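Local coordinates for protein phosphoribosylaminoimidazole-succinocarboxamide synthase (Saccharomyces cerevisiae, PDB 2CNQ) that catalyses the ATP-dependent joining of 4-carboxy-5-aminoimidazole ribotide to aspartate, forming SAICAR in de novo purine biosynthesis, at residues A[55-60]-A[237-242]; A[215-220]-A[231-236]; A[11-16]-A[23-28]. All coordinates share one frame; numbering follows the deposited sequence. Where two conformers were deposited one is given.

Contact 1: residues A[55-60]-A[237-242]; sequences ILLTKL and TPDSSR. With AMZ (aminoimidazole 4-carboxamide ribonucleotide), chain C.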
loop_
_atom_site.group_PDB
_atom_site.type_symbol
_atom_site.label_atom_id
_atom_site.label_comp_id
_atom_site.label_asym_id
_atom_site.label_seq_id
_atom_site.Cartn_x
_atom_site.Cartn_y
_atom_site.Cartn_z
ATOM N N ILE A 55 2.678 -2.358 -12.197
ATOM C CA ILE A 55 4.110 -2.523 -12.265
ATOM C C ILE A 55 4.753 -1.618 -11.236
ATOM O O ILE A 55 5.627 -2.005 -10.512
ATOM C CB ILE A 55 4.605 -2.224 -13.660
ATOM C CG1 ILE A 55 4.064 -3.282 -14.625
ATOM C CG2 ILE A 55 6.104 -2.188 -13.656
ATOM C CD1 ILE A 55 4.383 -3.002 -16.048
ATOM N N LEU A 56 4.294 -0.386 -11.155
ATOM C CA LEU A 56 4.845 0.537 -10.177
ATOM C C LEU A 56 4.636 0.043 -8.795
ATOM O O LEU A 56 5.551 0.080 -7.971
ATOM C CB LEU A 56 4.244 1.890 -10.391
ATOM C CG LEU A 56 4.848 2.994 -9.566
ATOM C CD1 LEU A 56 4.717 4.266 -10.315
ATOM C CD2 LEU A 56 4.209 3.142 -8.226
ATOM N N LEU A 57 3.460 -0.444 -8.485
ATOM C CA LEU A 57 3.226 -0.914 -7.133
ATOM C C LEU A 57 4.128 -2.057 -6.819
ATOM O O LEU A 57 4.593 -2.178 -5.703
ATOM C CB LEU A 57 1.807 -1.349 -6.967
ATOM C CG LEU A 57 0.748 -0.324 -7.267
ATOM C CD1 LEU A 57 -0.589 -0.952 -7.091
ATOM C CD2 LEU A 57 0.909 0.908 -6.454
ATOM N N THR A 58 4.347 -2.910 -7.787
ATOM C CA THR A 58 5.179 -4.049 -7.606
ATOM C C THR A 58 6.588 -3.627 -7.391
ATOM O O THR A 58 7.230 -4.010 -6.437
ATOM C CB THR A 58 5.058 -4.966 -8.807
ATOM O OG1 THR A 58 3.722 -5.418 -8.927
ATOM C CG2 THR A 58 5.926 -6.161 -8.676
ATOM N N LYS A 59 7.108 -2.843 -8.314
ATOM C CA LYS A 59 8.485 -2.451 -8.239
ATOM C C LYS A 59 8.774 -1.636 -7.008
ATOM O O LYS A 59 9.790 -1.785 -6.385
ATOM C CB LYS A 59 8.821 -1.649 -9.483
ATOM C CG LYS A 59 8.691 -2.429 -10.777
ATOM C CD LYS A 59 9.561 -3.680 -10.895
ATOM C CE LYS A 59 9.165 -4.451 -12.167
ATOM N NZ LYS A 59 10.166 -5.491 -12.544
ATOM N N LEU A 60 7.871 -0.765 -6.656
ATOM C CA LEU A 60 8.083 0.054 -5.489
ATOM C C LEU A 60 8.037 -0.807 -4.246
ATOM O O LEU A 60 8.827 -0.647 -3.359
ATOM C CB LEU A 60 7.093 1.175 -5.458
ATOM C CG LEU A 60 7.327 2.220 -4.393
ATOM C CD1 LEU A 60 8.740 2.716 -4.338
ATOM C CD2 LEU A 60 6.393 3.350 -4.647
ATOM N N THR A 237 3.619 2.164 -1.285
ATOM C CA THR A 237 3.274 2.570 -2.614
ATOM C C THR A 237 2.351 3.741 -2.518
ATOM O O THR A 237 1.834 4.065 -1.484
ATOM C CB THR A 237 2.629 1.475 -3.395
ATOM O OG1 THR A 237 1.289 1.361 -2.935
ATOM C CG2 THR A 237 3.361 0.167 -3.281
ATOM N N PRO A 238 2.063 4.381 -3.639
ATOM C CA PRO A 238 1.172 5.515 -3.589
ATOM C C PRO A 238 -0.254 5.106 -3.482
ATOM O O PRO A 238 -1.091 5.953 -3.281
ATOM C CB PRO A 238 1.516 6.309 -4.845
ATOM C CG PRO A 238 2.783 5.693 -5.357
ATOM C CD PRO A 238 2.705 4.270 -4.949
ATOM N N ASP A 239 -0.543 3.809 -3.558
ATOM C CA ASP A 239 -1.840 3.327 -3.133
ATOM C C ASP A 239 -1.882 3.208 -1.631
ATOM O O ASP A 239 -2.887 3.504 -1.027
ATOM C CB ASP A 239 -2.144 1.951 -3.713
ATOM C CG ASP A 239 -2.760 1.965 -5.046
ATOM O OD1 ASP A 239 -3.058 0.868 -5.541
ATOM O OD2 ASP A 239 -3.050 3.018 -5.594
ATOM N N SER A 240 -0.821 2.757 -1.010
ATOM C CA SER A 240 -0.837 2.447 0.389
ATOM C C SER A 240 -0.420 3.599 1.266
ATOM O O SER A 240 -0.432 3.449 2.467
ATOM C CB SER A 240 0.041 1.273 0.677
ATOM O OG SER A 240 1.387 1.597 0.571
ATOM N N SER A 241 -0.058 4.718 0.690
ATOM C CA SER A 241 0.582 5.786 1.415
ATOM C C SER A 241 0.187 7.092 0.890
ATOM O O SER A 241 -0.286 7.202 -0.226
ATOM C CB SER A 241 2.089 5.681 1.221
ATOM O OG SER A 241 2.533 4.363 1.374
ATOM N N ARG A 242 0.491 8.118 1.669
ATOM C CA ARG A 242 0.445 9.468 1.198
ATOM C C ARG A 242 1.835 9.999 1.180
ATOM O O ARG A 242 2.563 9.904 2.150
ATOM C CB ARG A 242 -0.434 10.312 2.059
ATOM C CG ARG A 242 -1.860 9.989 1.868
ATOM C CD ARG A 242 -2.682 10.726 2.859
ATOM N NE ARG A 242 -4.082 10.429 2.660
ATOM C CZ ARG A 242 -4.915 10.066 3.605
ATOM N NH1 ARG A 242 -6.172 9.935 3.281
ATOM N NH2 ARG A 242 -4.523 9.816 4.835
HETATM O O5 AMZ C . -5.790 -0.065 1.257
HETATM C C6 AMZ C . -6.270 0.222 2.333
HETATM N N2 AMZ C . -7.245 -0.470 2.911
HETATM C C3A AMZ C . -5.772 1.358 3.084
HETATM C C7A AMZ C . -4.808 2.226 2.670
HETATM N N3 AMZ C . -4.023 2.254 1.577
HETATM N N1 AMZ C . -6.227 1.735 4.292
HETATM C C5 AMZ C . -5.548 2.808 4.631
HETATM N N AMZ C . -4.687 3.131 3.640
HETATM C C1 AMZ C . -3.727 4.206 3.680
HETATM C C2 AMZ C . -4.181 5.463 3.000
HETATM C C3 AMZ C . -3.405 6.520 3.732
HETATM O O2 AMZ C . -2.108 6.521 3.179
HETATM O O1 AMZ C . -3.906 5.389 1.617
HETATM O O AMZ C . -3.592 4.556 5.029
HETATM C C AMZ C . -3.374 5.955 5.143
HETATM C C4 AMZ C . -4.382 6.556 6.066
HETATM O O3 AMZ C . -5.627 6.630 5.389
HETATM P P AMZ C . -6.828 7.403 6.100
HETATM O OP1 AMZ C . -7.280 6.566 7.251
HETATM O O4 AMZ C . -7.875 7.496 5.015
HETATM O OP2 AMZ C . -6.353 8.740 6.565
#
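Leu-57 lies across Thr-237 at about a right angle and straddles the start of the loop 237-240 with its two methyls. Its CG is anti to the carbonyl carbon (chi1 -57°), which carries CD2 to within 3.6 Å of Thr-237 CB, while CD1 passes 3.4 Å from Asp-239 OD1. Thr-237 answers with its methyl: CG2 rests on the helix backbone, 3.6 Å from Leu-57 O. That leaves the hydroxyl for the loop. Thr-237 OG1 accepts the amide of Ser-240 at 3.2 Å, an ST motif, takes a weaker bond from Asp-239 N, and is also hydrogen-bonded to Glu-234. In turn Thr-237 N donates to Ser-240 OG (3.0 Å), so the turn is cross-tied by its own side chains. Pro-238 presents CD to two leucines one helical turn apart: Leu-60 CD2 reaches Pro-238 CD at 3.8 Å, and Leu-56 CD2 approaches the same atom obliquely. Tyr-292 of helix 282-300 touches the proline as well. The polar end of Asp-239 is held outside the pair, OD2 by Tyr-292 and OD1 by a salt bridge to Lys-53. Beyond the turn, Arg-242 places NH2 2.7 Å from AMZ OP2 in a nearly straight bond (168°), the phosphate oxygen lying in the guanidinium plane and ribose C3 over one face. The arrangement is that of a helix, 53-67, whose buried leucines pack against a turn held by an ST motif; the turn lines the AMZ pocket of SAICAR synthetase, probably the site where the related substrate CAIR binds.

Contact 2: residues A[215-220]-A[231-236]; sequences DTKFEF and LVDEVL. With AMZ (aminoimidazole 4-carboxamide ribonucleotide), chain C; ADP (adenosine-5'-diphosphate), chain B.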
loop_
_atom_site.group_PDB
_atom_site.type_symbol
_atom_site.label_atom_id
_atom_site.label_comp_id
_atom_site.label_asym_id
_atom_site.label_seq_id
_atom_site.Cartn_x
_atom_site.Cartn_y
_atom_site.Cartn_z
ATOM N N ASP A 215 1.691 9.167 5.809
ATOM C CA ASP A 215 1.129 8.025 6.445
ATOM C C ASP A 215 1.232 6.873 5.477
ATOM O O ASP A 215 1.552 7.033 4.314
ATOM C CB ASP A 215 -0.289 8.313 6.916
ATOM C CG ASP A 215 -1.214 8.765 5.851
ATOM O OD1 ASP A 215 -2.163 9.463 6.225
ATOM O OD2 ASP A 215 -1.040 8.379 4.691
ATOM N N THR A 216 0.968 5.696 5.986
ATOM C CA THR A 216 1.033 4.534 5.161
ATOM C C THR A 216 0.293 3.421 5.836
ATOM O O THR A 216 0.147 3.408 7.031
ATOM C CB THR A 216 2.487 4.119 4.931
ATOM O OG1 THR A 216 2.557 3.226 3.840
ATOM C CG2 THR A 216 3.117 3.472 6.104
ATOM N N LYS A 217 -0.130 2.480 5.027
ATOM C CA LYS A 217 -0.748 1.271 5.468
ATOM C C LYS A 217 0.121 0.128 5.127
ATOM O O LYS A 217 0.393 -0.122 3.967
ATOM C CB LYS A 217 -2.101 1.127 4.814
ATOM C CG LYS A 217 -2.854 -0.117 5.212
ATOM C CD LYS A 217 -2.553 -1.353 4.422
ATOM C CE LYS A 217 -3.072 -1.274 3.030
ATOM N NZ LYS A 217 -2.673 -2.435 2.198
ATOM N N PHE A 218 0.573 -0.569 6.135
ATOM C CA PHE A 218 1.262 -1.823 5.972
ATOM C C PHE A 218 0.264 -2.929 6.194
ATOM O O PHE A 218 -0.721 -2.762 6.855
ATOM C CB PHE A 218 2.351 -1.971 7.004
ATOM C CG PHE A 218 3.436 -0.964 6.953
ATOM C CD1 PHE A 218 4.204 -0.799 5.833
ATOM C CD2 PHE A 218 3.720 -0.213 8.055
ATOM C CE1 PHE A 218 5.251 0.065 5.843
ATOM C CE2 PHE A 218 4.764 0.671 8.064
ATOM C CZ PHE A 218 5.525 0.813 6.969
ATOM N N GLU A 219 0.616 -4.087 5.696
ATOM C CA GLU A 219 -0.000 -5.308 6.078
ATOM C C GLU A 219 1.046 -6.232 6.563
ATOM O O GLU A 219 2.121 -6.327 6.009
ATOM C CB GLU A 219 -0.762 -5.946 4.945
ATOM C CG GLU A 219 -1.885 -5.081 4.484
ATOM C CD GLU A 219 -2.827 -5.737 3.538
ATOM O OE1 GLU A 219 -3.534 -4.981 2.845
ATOM O OE2 GLU A 219 -2.862 -6.976 3.497
ATOM N N PHE A 220 0.710 -6.902 7.632
ATOM C CA PHE A 220 1.586 -7.857 8.239
ATOM C C PHE A 220 0.931 -9.197 8.292
ATOM O O PHE A 220 -0.257 -9.315 8.516
ATOM C CB PHE A 220 1.859 -7.462 9.678
ATOM C CG PHE A 220 2.692 -6.223 9.906
ATOM C CD1 PHE A 220 3.442 -5.618 8.922
ATOM C CD2 PHE A 220 2.742 -5.659 11.164
ATOM C CE1 PHE A 220 4.210 -4.510 9.234
ATOM C CE2 PHE A 220 3.543 -4.570 11.439
ATOM C CZ PHE A 220 4.269 -4.025 10.488
ATOM N N LEU A 231 6.193 -8.796 6.707
ATOM C CA LEU A 231 5.671 -7.729 5.904
ATOM C C LEU A 231 5.144 -8.331 4.634
ATOM O O LEU A 231 5.850 -9.015 3.920
ATOM C CB LEU A 231 6.799 -6.756 5.634
ATOM C CG LEU A 231 6.371 -5.457 4.990
ATOM C CD1 LEU A 231 5.452 -4.677 5.843
ATOM C CD2 LEU A 231 7.616 -4.659 4.698
ATOM N N VAL A 232 3.875 -8.112 4.383
ATOM C CA VAL A 232 3.212 -8.720 3.256
ATOM C C VAL A 232 2.624 -7.641 2.376
ATOM O O VAL A 232 2.921 -6.472 2.507
ATOM C CB VAL A 232 2.158 -9.738 3.699
ATOM C CG1 VAL A 232 2.791 -10.769 4.595
ATOM C CG2 VAL A 232 1.001 -9.092 4.375
ATOM N N ASP A 233 1.834 -8.050 1.420
ATOM C CA ASP A 233 1.100 -7.136 0.597
ATOM C C ASP A 233 2.034 -6.212 -0.153
ATOM O O ASP A 233 3.012 -6.677 -0.701
ATOM C CB ASP A 233 0.028 -6.425 1.401
ATOM C CG ASP A 233 -1.023 -5.827 0.553
ATOM O OD1 ASP A 233 -1.805 -6.591 -0.037
ATOM O OD2 ASP A 233 -1.079 -4.583 0.509
ATOM N N GLU A 234 1.650 -4.969 -0.251
ATOM C CA GLU A 234 2.450 -3.952 -0.840
ATOM C C GLU A 234 2.979 -3.055 0.240
ATOM O O GLU A 234 2.435 -2.962 1.315
ATOM C CB GLU A 234 1.666 -3.155 -1.860
ATOM C CG GLU A 234 0.652 -2.241 -1.235
ATOM C CD GLU A 234 -0.154 -1.490 -2.231
ATOM O OE1 GLU A 234 -1.316 -1.197 -1.891
ATOM O OE2 GLU A 234 0.349 -1.178 -3.311
ATOM N N VAL A 235 4.043 -2.380 -0.097
ATOM C CA VAL A 235 4.750 -1.577 0.872
ATOM C C VAL A 235 5.035 -0.237 0.273
ATOM O O VAL A 235 5.684 -0.148 -0.746
ATOM C CB VAL A 235 6.040 -2.248 1.286
ATOM C CG1 VAL A 235 6.703 -1.406 2.327
ATOM C CG2 VAL A 235 5.796 -3.637 1.779
ATOM N N LEU A 236 4.553 0.777 0.956
ATOM C CA LEU A 236 4.907 2.163 0.698
ATOM C C LEU A 236 4.789 2.464 -0.768
ATOM O O LEU A 236 5.667 3.021 -1.406
ATOM C CB LEU A 236 6.259 2.480 1.277
ATOM C CG LEU A 236 6.186 2.658 2.770
ATOM C CD1 LEU A 236 7.535 2.442 3.390
ATOM C CD2 LEU A 236 5.661 4.032 3.105
HETATM O O5 AMZ C . -5.790 -0.065 1.257
HETATM C C6 AMZ C . -6.270 0.222 2.333
HETATM N N2 AMZ C . -7.245 -0.470 2.911
HETATM C C3A AMZ C . -5.772 1.358 3.084
HETATM C C7A AMZ C . -4.808 2.226 2.670
HETATM N N3 AMZ C . -4.023 2.254 1.577
HETATM N N1 AMZ C . -6.227 1.735 4.292
HETATM C C5 AMZ C . -5.548 2.808 4.631
HETATM N N AMZ C . -4.687 3.131 3.640
HETATM C C1 AMZ C . -3.727 4.206 3.680
HETATM C C2 AMZ C . -4.181 5.463 3.000
HETATM C C3 AMZ C . -3.405 6.520 3.732
HETATM O O2 AMZ C . -2.108 6.521 3.179
HETATM O O1 AMZ C . -3.906 5.389 1.617
HETATM O O AMZ C . -3.592 4.556 5.029
HETATM C C AMZ C . -3.374 5.955 5.143
HETATM C C4 AMZ C . -4.382 6.556 6.066
HETATM O O3 AMZ C . -5.627 6.630 5.389
HETATM P P AMZ C . -6.828 7.403 6.100
HETATM O OP1 AMZ C . -7.280 6.566 7.251
HETATM O O4 AMZ C . -7.875 7.496 5.015
HETATM O OP2 AMZ C . -6.353 8.740 6.565
HETATM P PB ADP B . -7.566 -5.220 -1.370
HETATM O O1B ADP B . -6.668 -4.143 -0.971
HETATM O O2B ADP B . -8.164 -5.910 -0.218
HETATM O O3B ADP B . -8.626 -4.915 -2.310
HETATM P PA ADP B . -5.474 -6.156 -3.070
HETATM O O1A ADP B . -4.475 -5.238 -2.521
HETATM O O2A ADP B . -5.998 -5.921 -4.406
HETATM O O3A ADP B . -6.669 -6.331 -2.065
HETATM O "O5'" ADP B . -4.927 -7.628 -3.072
HETATM C "C5'" ADP B . -4.038 -8.169 -2.121
HETATM C "C4'" ADP B . -4.780 -9.129 -1.240
HETATM O "O4'" ADP B . -3.836 -10.129 -0.861
HETATM C "C3'" ADP B . -5.265 -8.528 0.043
HETATM O "O3'" ADP B . -6.357 -9.264 0.538
HETATM C "C2'" ADP B . -4.100 -8.763 0.966
HETATM O "O2'" ADP B . -4.432 -8.700 2.317
HETATM C "C1'" ADP B . -3.697 -10.125 0.545
HETATM N N9 ADP B . -2.347 -10.509 0.830
HETATM C C8 ADP B . -1.263 -9.734 0.761
HETATM N N7 ADP B . -0.155 -10.392 0.979
HETATM C C5 ADP B . -0.550 -11.655 1.207
HETATM C C6 ADP B . 0.126 -12.869 1.474
HETATM N N6 ADP B . 1.441 -12.917 1.543
HETATM N N1 ADP B . -0.584 -13.962 1.728
HETATM C C2 ADP B . -1.908 -13.914 1.616
HETATM N N3 ADP B . -2.645 -12.861 1.293
HETATM C C4 ADP B . -1.951 -11.741 1.102
HETATM O O HOH W 1 2.631 0.797 2.904
HETATM O O HOH W 2 -0.012 -2.259 2.352
HETATM O O HOH W 3 -3.118 -0.099 -0.217
HETATM O O HOH W 4 2.772 -4.021 3.878
HETATM O O HOH W 5 -4.192 -5.318 0.256
#
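Lys-217 NZ is bound by three groups: by Glu-219 OE1 at 2.8 Å, by Asp-233 OD2 across the contact at 3.2 Å, and by a water that accepts from it at 2.7 Å. The lysine chain starts anti to its backbone nitrogen and then bends at chi2 (-86°) and again at chi3, bringing the ammonium alongside the two carboxylates, where it meets one oxygen of each. These acids are stacked with planes only 7° apart, and Glu-219 OE1 and Asp-233 OD2 are both acceptors, so the shared lysine probably offsets their repulsion. Asp-233 OD2 is also met by Glu-234 N from above the carboxylate plane. The strands 211-223 and 228-245 form a beta hairpin in the mixed sheet; here Val-232 N still donates to Glu-219 O at 3.0 Å, but toward Leu-236 the chains part and ordered waters bridge them. One such water accepts a hydrogen bond from Leu-236 N and donates to Lys-217 O at 2.6 Å, and bonds Thr-216 OG1, which is tied to Ser-241 as well. On the apolar side Val-235 CG1 and Leu-236 CD1 meet the edge of the Phe-218 ring, whose face carries Thr-216 CG2. Both nucleotides are held from this hairpin: ADP O2' donates to Glu-219 OE2 and AMZ O2 to Asp-215 OD2, each at 2.6 Å, and Asp-233 N makes a weak bond to adenine N7.

Contact 3: residues A[11-16]-A[23-28]; sequences ILPLVA and IYEVDA. With ADP (adenosine-5'-diphosphate), chain B.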
loop_
_atom_site.group_PDB
_atom_site.type_symbol
_atom_site.label_atom_id
_atom_site.label_comp_id
_atom_site.label_asym_id
_atom_site.label_seq_id
_atom_site.Cartn_x
_atom_site.Cartn_y
_atom_site.Cartn_z
ATOM N N ILE A 11 -4.925 -21.696 -15.673
ATOM C CA ILE A 11 -3.651 -22.332 -15.522
ATOM C C ILE A 11 -3.285 -22.473 -14.068
ATOM O O ILE A 11 -2.684 -23.444 -13.678
ATOM C CB ILE A 11 -2.624 -21.595 -16.313
ATOM C CG1 ILE A 11 -2.909 -21.815 -17.796
ATOM C CG2 ILE A 11 -1.229 -22.041 -15.971
ATOM C CD1 ILE A 11 -2.226 -20.815 -18.662
ATOM N N LEU A 12 -3.661 -21.487 -13.269
ATOM C CA LEU A 12 -3.542 -21.525 -11.824
ATOM C C LEU A 12 -4.895 -21.209 -11.291
ATOM O O LEU A 12 -5.589 -20.399 -11.844
ATOM C CB LEU A 12 -2.604 -20.478 -11.311
ATOM C CG LEU A 12 -1.185 -20.555 -11.795
ATOM C CD1 LEU A 12 -0.446 -19.360 -11.286
ATOM C CD2 LEU A 12 -0.533 -21.840 -11.367
ATOM N N PRO A 13 -5.245 -21.771 -10.159
ATOM C CA PRO A 13 -6.470 -21.369 -9.518
ATOM C C PRO A 13 -6.400 -19.944 -9.063
ATOM O O PRO A 13 -5.373 -19.483 -8.597
ATOM C CB PRO A 13 -6.554 -22.298 -8.327
ATOM C CG PRO A 13 -5.626 -23.435 -8.599
ATOM C CD PRO A 13 -4.541 -22.812 -9.423
ATOM N N LEU A 14 -7.513 -19.272 -9.150
ATOM C CA LEU A 14 -7.627 -17.940 -8.666
ATOM C C LEU A 14 -7.956 -17.976 -7.223
ATOM O O LEU A 14 -8.947 -18.561 -6.852
ATOM C CB LEU A 14 -8.697 -17.232 -9.460
ATOM C CG LEU A 14 -8.934 -15.765 -9.125
ATOM C CD1 LEU A 14 -7.734 -14.933 -9.458
ATOM C CD2 LEU A 14 -10.150 -15.310 -9.848
ATOM N N VAL A 15 -7.154 -17.349 -6.402
ATOM C CA VAL A 15 -7.432 -17.221 -5.004
ATOM C C VAL A 15 -8.345 -16.069 -4.769
ATOM O O VAL A 15 -9.310 -16.183 -4.037
ATOM C CB VAL A 15 -6.157 -17.077 -4.217
ATOM C CG1 VAL A 15 -6.423 -16.760 -2.783
ATOM C CG2 VAL A 15 -5.355 -18.346 -4.367
ATOM N N ALA A 16 -8.067 -14.926 -5.358
ATOM C CA ALA A 16 -8.835 -13.754 -5.108
ATOM C C ALA A 16 -8.529 -12.752 -6.157
ATOM O O ALA A 16 -7.467 -12.740 -6.712
ATOM C CB ALA A 16 -8.472 -13.163 -3.778
ATOM N N ILE A 23 -4.807 -12.699 -7.588
ATOM C CA ILE A 23 -3.966 -13.542 -6.777
ATOM C C ILE A 23 -4.263 -14.955 -7.137
ATOM O O ILE A 23 -5.405 -15.376 -7.019
ATOM C CB ILE A 23 -4.204 -13.272 -5.341
ATOM C CG1 ILE A 23 -4.000 -11.783 -5.059
ATOM C CG2 ILE A 23 -3.270 -14.124 -4.484
ATOM C CD1 ILE A 23 -4.356 -11.404 -3.729
ATOM N N TYR A 24 -3.264 -15.668 -7.575
ATOM C CA TYR A 24 -3.421 -17.038 -7.987
ATOM C C TYR A 24 -2.630 -17.930 -7.083
ATOM O O TYR A 24 -1.621 -17.536 -6.514
ATOM C CB TYR A 24 -2.916 -17.219 -9.400
ATOM C CG TYR A 24 -3.724 -16.470 -10.393
ATOM C CD1 TYR A 24 -4.782 -17.069 -11.031
ATOM C CD2 TYR A 24 -3.451 -15.151 -10.670
ATOM C CE1 TYR A 24 -5.524 -16.394 -11.937
ATOM C CE2 TYR A 24 -4.197 -14.463 -11.571
ATOM C CZ TYR A 24 -5.241 -15.081 -12.180
ATOM O OH TYR A 24 -6.015 -14.442 -13.093
ATOM N N GLU A 25 -3.037 -19.177 -7.028
ATOM C CA GLU A 25 -2.335 -20.159 -6.254
ATOM C C GLU A 25 -1.338 -20.846 -7.098
ATOM O O GLU A 25 -1.686 -21.525 -8.060
ATOM C CB GLU A 25 -3.314 -21.166 -5.720
ATOM C CG GLU A 25 -2.650 -22.354 -5.112
ATOM C CD GLU A 25 -3.661 -23.267 -4.529
ATOM O OE1 GLU A 25 -4.466 -22.839 -3.661
ATOM O OE2 GLU A 25 -3.718 -24.396 -4.992
ATOM N N VAL A 26 -0.092 -20.698 -6.747
ATOM C CA VAL A 26 0.964 -21.410 -7.416
ATOM C C VAL A 26 1.052 -22.791 -6.864
ATOM O O VAL A 26 1.218 -23.750 -7.598
ATOM C CB VAL A 26 2.255 -20.644 -7.305
ATOM C CG1 VAL A 26 3.402 -21.425 -7.875
ATOM C CG2 VAL A 26 2.113 -19.346 -8.042
ATOM N N ASP A 27 1.009 -22.902 -5.558
ATOM C CA ASP A 27 0.978 -24.167 -4.939
ATOM C C ASP A 27 0.456 -23.940 -3.581
ATOM O O ASP A 27 -0.012 -22.850 -3.229
ATOM C CB ASP A 27 2.353 -24.841 -4.954
ATOM C CG ASP A 27 3.400 -24.072 -4.223
ATOM O OD1 ASP A 27 4.530 -24.135 -4.658
ATOM O OD2 ASP A 27 3.114 -23.385 -3.224
ATOM N N ALA A 28 0.491 -24.979 -2.792
ATOM C CA ALA A 28 -0.114 -24.902 -1.518
ATOM C C ALA A 28 0.385 -23.756 -0.678
ATOM O O ALA A 28 -0.330 -23.268 0.158
ATOM C CB ALA A 28 0.078 -26.210 -0.790
HETATM P PB ADP B . -7.566 -5.220 -1.370
HETATM O O1B ADP B . -6.668 -4.143 -0.971
HETATM O O2B ADP B . -8.164 -5.910 -0.218
HETATM O O3B ADP B . -8.626 -4.915 -2.310
HETATM P PA ADP B . -5.474 -6.156 -3.070
HETATM O O1A ADP B . -4.475 -5.238 -2.521
HETATM O O2A ADP B . -5.998 -5.921 -4.406
HETATM O O3A ADP B . -6.669 -6.331 -2.065
HETATM O "O5'" ADP B . -4.927 -7.628 -3.072
HETATM C "C5'" ADP B . -4.038 -8.169 -2.121
HETATM C "C4'" ADP B . -4.780 -9.129 -1.240
HETATM O "O4'" ADP B . -3.836 -10.129 -0.861
HETATM C "C3'" ADP B . -5.265 -8.528 0.043
HETATM O "O3'" ADP B . -6.357 -9.264 0.538
HETATM C "C2'" ADP B . -4.100 -8.763 0.966
HETATM O "O2'" ADP B . -4.432 -8.700 2.317
HETATM C "C1'" ADP B . -3.697 -10.125 0.545
HETATM N N9 ADP B . -2.347 -10.509 0.830
HETATM C C8 ADP B . -1.263 -9.734 0.761
HETATM N N7 ADP B . -0.155 -10.392 0.979
HETATM C C5 ADP B . -0.550 -11.655 1.207
HETATM C C6 ADP B . 0.126 -12.869 1.474
HETATM N N6 ADP B . 1.441 -12.917 1.543
HETATM N N1 ADP B . -0.584 -13.962 1.728
HETATM C C2 ADP B . -1.908 -13.914 1.616
HETATM N N3 ADP B . -2.645 -12.861 1.293
HETATM C C4 ADP B . -1.951 -11.741 1.102
#
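A classic beta bulge shapes the N-terminal hairpin of strands 14-17 and 21-25, with Val-15 and Ala-16 both facing Ile-23. Ile-23 O takes two amides, Val-15 N at 2.7 Å and Ala-16 N at 3.2 Å, each donor tilted modestly from the carbonyl plane. In return Ile-23 N donates to Ala-16 O at 2.8 Å. On the far side of the bulge, Glu-25 N bonds Pro-13 O (2.8 Å), and Leu-14 and Tyr-24 face each other as a non-hydrogen-bonded pair. With CG turned opposite its backbone N (chi1 -178°), Leu-14 lays CD1 over one face of the tyrosine ring, 3.8 Å from the centroid and 20° off the normal, a CH-pi contact. The edge of the same ring meets Leu-12 O, 3.5 Å from Tyr-24 CD1, while Tyr-24 OH reaches on to Thr-6. This hairpin forms one margin of the four-stranded antiparallel sheet, with strand 14-17 outermost and strand 30-35 following strand 21-25. Its turn reaches over the ADP, which is hydrogen-bonded to Lys-19, Val-20 and Arg-21, and in the conformer given Ile-23 CD1 approaches the ADP ribose. Toward the open end, Leu-12 crosses Tyr-24 at about a right angle, CD1 against Tyr-24 CB at 3.8 Å, and continues the apolar packing to Val-26 CG2 and to Leu-32 of the next strand. Val-15 likewise crosses Glu-25 at about a right angle, its CG2 3.7 Å from Glu-25 CB.

How the contacts relate
Contacts 1 and 2 share strand 228-245 and adjoin, their centres 10 Å apart. Ser-240 O lies 2.8 Å from Lys-217 N and Ser-241 OG 2.7 Å from Thr-216 OG1, both probable hydrogen bonds, so the turn packed on helix 53-67 is bonded to the neighbouring strand 211-223. Both touch AMZ, contact 1 at its phosphate, ribose and N3, contact 2 chiefly at its ribose and base. Contact 3 stands apart in the N-terminal sheet, about 22 Å from contact 2 centre to centre and 23 Å from contact 1. ADP spans the gap: contacts 2 and 3, about 7 Å apart at their nearest atoms, both border that nucleotide. Of the three, contact 2 touches both AMZ and this ADP.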